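Local structure of cell wall surface anchor family protein (Streptococcus pneumoniae, 4OQ1) at residues D145-D157 with T202-L215. The protein serves as an ancillary pilin of the pneumococcal pilus, probably anchoring the pilus fibre to the bacterial cell wall. The protein carries 3 engineered substitutions. Sequence-based numbering, arbitrary orientation.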
loop_
_atom_site.group_PDB
_atom_site.type_symbol
_atom_site.label_atom_id
_atom_site.label_comp_id
_atom_site.label_asym_id
_atom_site.label_seq_id
_atom_site.Cartn_x
_atom_site.Cartn_y
_atom_site.Cartn_z
ATOM N N ASP A 145 -3.013 12.898 -21.549
ATOM C CA ASP A 145 -1.767 12.179 -21.285
ATOM C C ASP A 145 -1.922 11.164 -20.190
ATOM O O ASP A 145 -1.158 11.160 -19.270
ATOM C CB ASP A 145 -0.704 13.169 -20.851
ATOM C CG ASP A 145 -0.030 13.893 -22.028
ATOM O OD1 ASP A 145 -0.428 13.709 -23.201
ATOM O OD2 ASP A 145 0.930 14.631 -21.772
ATOM N N THR A 146 -2.943 10.315 -20.302
ATOM C CA THR A 146 -3.384 9.446 -19.206
ATOM C C THR A 146 -2.739 8.058 -19.046
ATOM O O THR A 146 -3.013 7.370 -18.064
ATOM C CB THR A 146 -4.915 9.258 -19.236
ATOM O OG1 THR A 146 -5.340 8.984 -20.576
ATOM C CG2 THR A 146 -5.614 10.511 -18.733
ATOM N N MET A 147 -1.897 7.638 -19.986
ATOM C CA MET A 147 -1.282 6.312 -19.889
ATOM C C MET A 147 -0.400 6.253 -18.647
ATOM O O MET A 147 0.271 7.234 -18.324
ATOM C CB MET A 147 -0.459 6.005 -21.140
ATOM C CG MET A 147 -1.279 5.494 -22.313
ATOM S SD MET A 147 -2.312 4.082 -21.877
ATOM C CE MET A 147 -1.107 2.759 -21.903
ATOM N N THR A 148 -0.395 5.125 -17.935
ATOM C CA THR A 148 0.318 5.100 -16.709
ATOM C C THR A 148 0.927 3.711 -16.649
ATOM O O THR A 148 0.426 2.799 -17.353
ATOM C CB THR A 148 -0.708 5.348 -15.606
ATOM O OG1 THR A 148 -0.035 5.838 -14.463
ATOM C CG2 THR A 148 -1.556 4.059 -15.279
ATOM N N THR A 149 1.934 3.549 -15.824
ATOM C CA THR A 149 2.387 2.189 -15.426
ATOM C C THR A 149 1.344 1.498 -14.607
ATOM O O THR A 149 0.499 2.153 -14.011
ATOM C CB THR A 149 3.670 2.217 -14.609
ATOM O OG1 THR A 149 3.505 3.090 -13.498
ATOM C CG2 THR A 149 4.783 2.658 -15.439
ATOM N N LYS A 150 1.337 0.157 -14.638
ATOM C CA LYS A 150 0.311 -0.632 -13.962
ATOM C C LYS A 150 0.953 -1.931 -13.533
ATOM O O LYS A 150 1.620 -2.633 -14.350
ATOM C CB LYS A 150 -0.881 -1.000 -14.871
ATOM C CG LYS A 150 -1.259 0.054 -15.871
ATOM C CD LYS A 150 -2.210 -0.512 -16.908
ATOM C CE LYS A 150 -2.345 0.416 -18.100
ATOM N NZ LYS A 150 -1.118 0.971 -18.699
ATOM N N VAL A 151 0.710 -2.281 -12.280
ATOM C CA VAL A 151 1.185 -3.592 -11.734
ATOM C C VAL A 151 0.149 -4.202 -10.857
ATOM O O VAL A 151 -0.556 -3.506 -10.122
ATOM C CB VAL A 151 2.591 -3.522 -11.099
ATOM C CG1 VAL A 151 2.688 -2.410 -10.152
ATOM C CG2 VAL A 151 2.929 -4.869 -10.423
ATOM N N LYS A 152 -0.016 -5.530 -11.027
ATOM C CA LYS A 152 -1.017 -6.291 -10.375
ATOM C C LYS A 152 -0.326 -7.432 -9.648
ATOM O O LYS A 152 0.454 -8.218 -10.234
ATOM C CB LYS A 152 -2.125 -6.793 -11.346
ATOM C CG LYS A 152 -3.190 -7.543 -10.626
ATOM C CD LYS A 152 -4.209 -8.265 -11.484
ATOM C CE LYS A 152 -4.848 -7.360 -12.532
ATOM N NZ LYS A 152 -5.786 -8.092 -13.437
ATOM N N LEU A 153 -0.544 -7.483 -8.341
ATOM C CA LEU A 153 -0.075 -8.580 -7.503
ATOM C C LEU A 153 -1.235 -9.526 -7.232
ATOM O O LEU A 153 -2.334 -9.093 -6.826
ATOM C CB LEU A 153 0.595 -8.073 -6.212
ATOM C CG LEU A 153 1.209 -9.126 -5.267
ATOM C CD1 LEU A 153 2.314 -8.471 -4.409
ATOM C CD2 LEU A 153 0.085 -9.656 -4.447
ATOM N N ILE A 154 -0.980 -10.816 -7.479
ATOM C CA ILE A 154 -1.945 -11.879 -7.225
ATOM C C ILE A 154 -1.391 -12.788 -6.119
ATOM O O ILE A 154 -0.342 -13.380 -6.271
ATOM C CB ILE A 154 -2.261 -12.760 -8.452
ATOM C CG1 ILE A 154 -2.866 -11.904 -9.561
ATOM C CG2 ILE A 154 -3.300 -13.774 -8.001
ATOM C CD1 ILE A 154 -3.219 -12.670 -10.812
ATOM N N LYS A 155 -2.130 -12.844 -5.022
ATOM C CA LYS A 155 -1.796 -13.633 -3.862
ATOM C C LYS A 155 -2.660 -14.874 -3.762
ATOM O O LYS A 155 -3.839 -14.812 -3.662
ATOM C CB LYS A 155 -1.937 -12.796 -2.600
ATOM C CG LYS A 155 -1.355 -13.410 -1.354
ATOM C CD LYS A 155 0.099 -13.804 -1.460
ATOM C CE LYS A 155 0.642 -14.407 -0.172
ATOM N NZ LYS A 155 0.466 -15.874 0.030
ATOM N N VAL A 156 -2.007 -16.003 -3.755
ATOM C CA VAL A 156 -2.644 -17.299 -3.692
ATOM C C VAL A 156 -2.041 -18.241 -2.638
ATOM O O VAL A 156 -0.886 -18.049 -2.128
ATOM C CB VAL A 156 -2.629 -18.019 -5.054
ATOM C CG1 VAL A 156 -3.480 -17.316 -6.117
ATOM C CG2 VAL A 156 -1.222 -18.306 -5.570
ATOM N N ASP A 157 -2.771 -19.314 -2.367
ATOM C CA ASP A 157 -2.204 -20.476 -1.715
ATOM C C ASP A 157 -1.694 -21.458 -2.730
ATOM O O ASP A 157 -1.680 -21.179 -3.924
ATOM C CB ASP A 157 -3.180 -21.097 -0.665
ATOM C CG ASP A 157 -4.326 -21.873 -1.286
ATOM O OD1 ASP A 157 -4.334 -22.007 -2.503
ATOM O OD2 ASP A 157 -5.233 -22.255 -0.537
ATOM N N THR A 202 -4.303 -7.172 0.051
ATOM C CA THR A 202 -5.044 -7.955 -0.972
ATOM C C THR A 202 -6.505 -7.814 -0.803
ATOM O O THR A 202 -6.966 -7.939 0.347
ATOM C CB THR A 202 -4.593 -9.418 -1.132
ATOM O OG1 THR A 202 -4.786 -10.280 0.050
ATOM C CG2 THR A 202 -3.087 -9.436 -1.570
ATOM N N ASP A 203 -7.216 -7.797 -1.943
ATOM C CA ASP A 203 -8.691 -7.602 -1.973
ATOM C C ASP A 203 -9.364 -8.954 -2.030
ATOM O O ASP A 203 -8.720 -9.971 -1.900
ATOM C CB ASP A 203 -9.156 -6.705 -3.136
ATOM C CG ASP A 203 -8.843 -7.285 -4.524
ATOM O OD1 ASP A 203 -8.527 -8.465 -4.676
ATOM O OD2 ASP A 203 -8.874 -6.505 -5.492
ATOM N N LYS A 204 -10.668 -9.018 -2.228
ATOM C CA LYS A 204 -11.321 -10.315 -2.197
ATOM C C LYS A 204 -10.845 -11.213 -3.308
ATOM O O LYS A 204 -11.095 -12.404 -3.285
ATOM C CB LYS A 204 -12.864 -10.210 -2.222
ATOM C CG LYS A 204 -13.414 -9.829 -3.584
ATOM C CD LYS A 204 -14.940 -9.937 -3.674
ATOM C CE LYS A 204 -15.477 -9.171 -4.880
ATOM N NZ LYS A 204 -15.035 -7.737 -4.915
ATOM N N ASN A 205 -10.284 -10.652 -4.358
ATOM C CA ASN A 205 -9.713 -11.486 -5.374
ATOM C C ASN A 205 -8.253 -11.780 -5.177
ATOM O O ASN A 205 -7.547 -12.203 -6.087
ATOM C CB ASN A 205 -9.957 -10.903 -6.753
ATOM C CG ASN A 205 -11.426 -10.724 -7.038
ATOM O OD1 ASN A 205 -11.916 -9.610 -7.267
ATOM N ND2 ASN A 205 -12.110 -11.759 -6.994
ATOM N N GLY A 206 -7.762 -11.536 -4.000
ATOM C CA GLY A 206 -6.332 -11.691 -3.796
ATOM C C GLY A 206 -5.439 -10.668 -4.449
ATOM O O GLY A 206 -4.220 -10.946 -4.593
ATOM N N GLU A 207 -5.987 -9.521 -4.903
ATOM C CA GLU A 207 -5.228 -8.684 -5.828
ATOM C C GLU A 207 -4.824 -7.384 -5.182
ATOM O O GLU A 207 -5.541 -6.865 -4.354
ATOM C CB GLU A 207 -5.903 -8.437 -7.175
ATOM C CG GLU A 207 -6.340 -9.737 -7.802
ATOM C CD GLU A 207 -6.970 -9.620 -9.166
ATOM O OE1 GLU A 207 -7.504 -8.533 -9.470
ATOM O OE2 GLU A 207 -7.030 -10.673 -9.850
ATOM N N ILE A 208 -3.610 -6.949 -5.484
ATOM C CA ILE A 208 -3.242 -5.558 -5.284
ATOM C C ILE A 208 -2.897 -4.915 -6.636
ATOM O O ILE A 208 -2.071 -5.441 -7.422
ATOM C CB ILE A 208 -2.092 -5.391 -4.292
ATOM C CG1 ILE A 208 -2.491 -5.873 -2.886
ATOM C CG2 ILE A 208 -1.612 -3.950 -4.201
ATOM C CD1 ILE A 208 -1.269 -6.125 -1.971
ATOM N N PHE A 209 -3.434 -3.746 -6.858
ATOM C CA PHE A 209 -3.251 -3.013 -8.147
ATOM C C PHE A 209 -2.717 -1.640 -7.902
ATOM O O PHE A 209 -3.341 -0.854 -7.169
ATOM C CB PHE A 209 -4.600 -2.953 -8.910
ATOM C CG PHE A 209 -4.475 -2.531 -10.351
ATOM C CD1 PHE A 209 -4.063 -3.425 -11.287
ATOM C CD2 PHE A 209 -4.814 -1.263 -10.750
ATOM C CE1 PHE A 209 -3.915 -3.064 -12.635
ATOM C CE2 PHE A 209 -4.690 -0.878 -12.103
ATOM C CZ PHE A 209 -4.232 -1.791 -13.035
ATOM N N VAL A 210 -1.532 -1.358 -8.441
ATOM C CA VAL A 210 -0.861 -0.070 -8.254
ATOM C C VAL A 210 -0.580 0.568 -9.591
ATOM O O VAL A 210 0.135 -0.023 -10.448
ATOM C CB VAL A 210 0.488 -0.217 -7.522
ATOM C CG1 VAL A 210 1.048 1.155 -7.235
ATOM C CG2 VAL A 210 0.250 -1.009 -6.226
ATOM N N THR A 211 -1.033 1.806 -9.750
ATOM C CA THR A 211 -0.756 2.605 -10.956
ATOM C C THR A 211 0.224 3.760 -10.763
ATOM O O THR A 211 0.392 4.266 -9.664
ATOM C CB THR A 211 -2.056 3.140 -11.548
ATOM O OG1 THR A 211 -2.732 4.001 -10.644
ATOM C CG2 THR A 211 -2.972 2.045 -11.844
ATOM N N ASN A 212 0.834 4.201 -11.868
ATOM C CA ASN A 212 1.602 5.433 -11.964
ATOM C C ASN A 212 2.941 5.417 -11.281
ATOM O O ASN A 212 3.540 6.449 -11.070
ATOM C CB ASN A 212 0.826 6.591 -11.398
ATOM C CG ASN A 212 1.339 7.897 -11.869
ATOM O OD1 ASN A 212 1.363 8.141 -13.057
ATOM N ND2 ASN A 212 1.833 8.720 -10.957
ATOM N N LEU A 213 3.395 4.243 -10.870
ATOM C CA LEU A 213 4.729 4.126 -10.440
ATOM C C LEU A 213 5.717 4.604 -11.536
ATOM O O LEU A 213 5.533 4.255 -12.676
ATOM C CB LEU A 213 5.057 2.647 -10.142
ATOM C CG LEU A 213 4.375 2.079 -8.869
ATOM C CD1 LEU A 213 4.650 0.591 -8.814
ATOM C CD2 LEU A 213 4.753 2.783 -7.550
ATOM N N PRO A 214 6.772 5.361 -11.181
ATOM C CA PRO A 214 7.794 5.627 -12.170
ATOM C C PRO A 214 8.365 4.332 -12.708
ATOM O O PRO A 214 8.287 3.289 -12.040
ATOM C CB PRO A 214 8.882 6.375 -11.388
ATOM C CG PRO A 214 8.258 6.851 -10.144
ATOM C CD PRO A 214 6.967 6.156 -9.956
ATOM N N LEU A 215 8.860 4.360 -13.948
ATOM C CA LEU A 215 9.679 3.286 -14.459
ATOM C C LEU A 215 10.816 2.930 -13.483
ATOM O O LEU A 215 11.424 3.791 -12.889
ATOM C CB LEU A 215 10.226 3.646 -15.825
ATOM C CG LEU A 215 9.182 3.980 -16.913
ATOM C CD1 LEU A 215 9.912 4.414 -18.166
ATOM C CD2 LEU A 215 8.272 2.821 -17.191
#
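With its CG anti to the backbone N (chi1 -166°), Phe209 swings its phenyl ring over to strand 150-157, where Lys152 CB meets it at the edge, near its plane, 3.9 Å from CD1. The two strands are antiparallel neighbours in the four-stranded sheet of a CnaB-type, prealbumin-like domain, 207-211 lying outermost and 150-157 paired on its far side with strand 246-254. Val151 and Val210 exchange both backbone hydrogen bonds, as do Leu153 and Ile208, the Leu153 N to Ile208 O bond being 2.7 Å long. Lys155 N continues the ladder onto Gly206 O at the end of the Asp203-Gly206 type I turn.

On the face carrying Phe209, Lys152 sends its chain out anti to the backbone N (chi1 -178°) and its aliphatic part crosses Glu207, CD lying 3.9 Å from Glu207 CD; the ammonium stays beyond salt-bridge distance of this carboxylate, which pairs with Arg162. The other face is buried and apolar: Val151 CG1 packs 3.8 Å from Leu213 CD1, while Leu153 and Ile208 both touch Phe168 of strand 167-174. Here too Lys155 CB rests on Thr202 CG2, and the lysine's NZ continues into an isopeptide cross-link with Asn252, characteristic of CnaB pilin domains. Past the other end of the ladder, Asn212 N donates a nearly straight 3.0 Å hydrogen bond (165°) to Thr149 O, reaching it from well above the carbonyl plane.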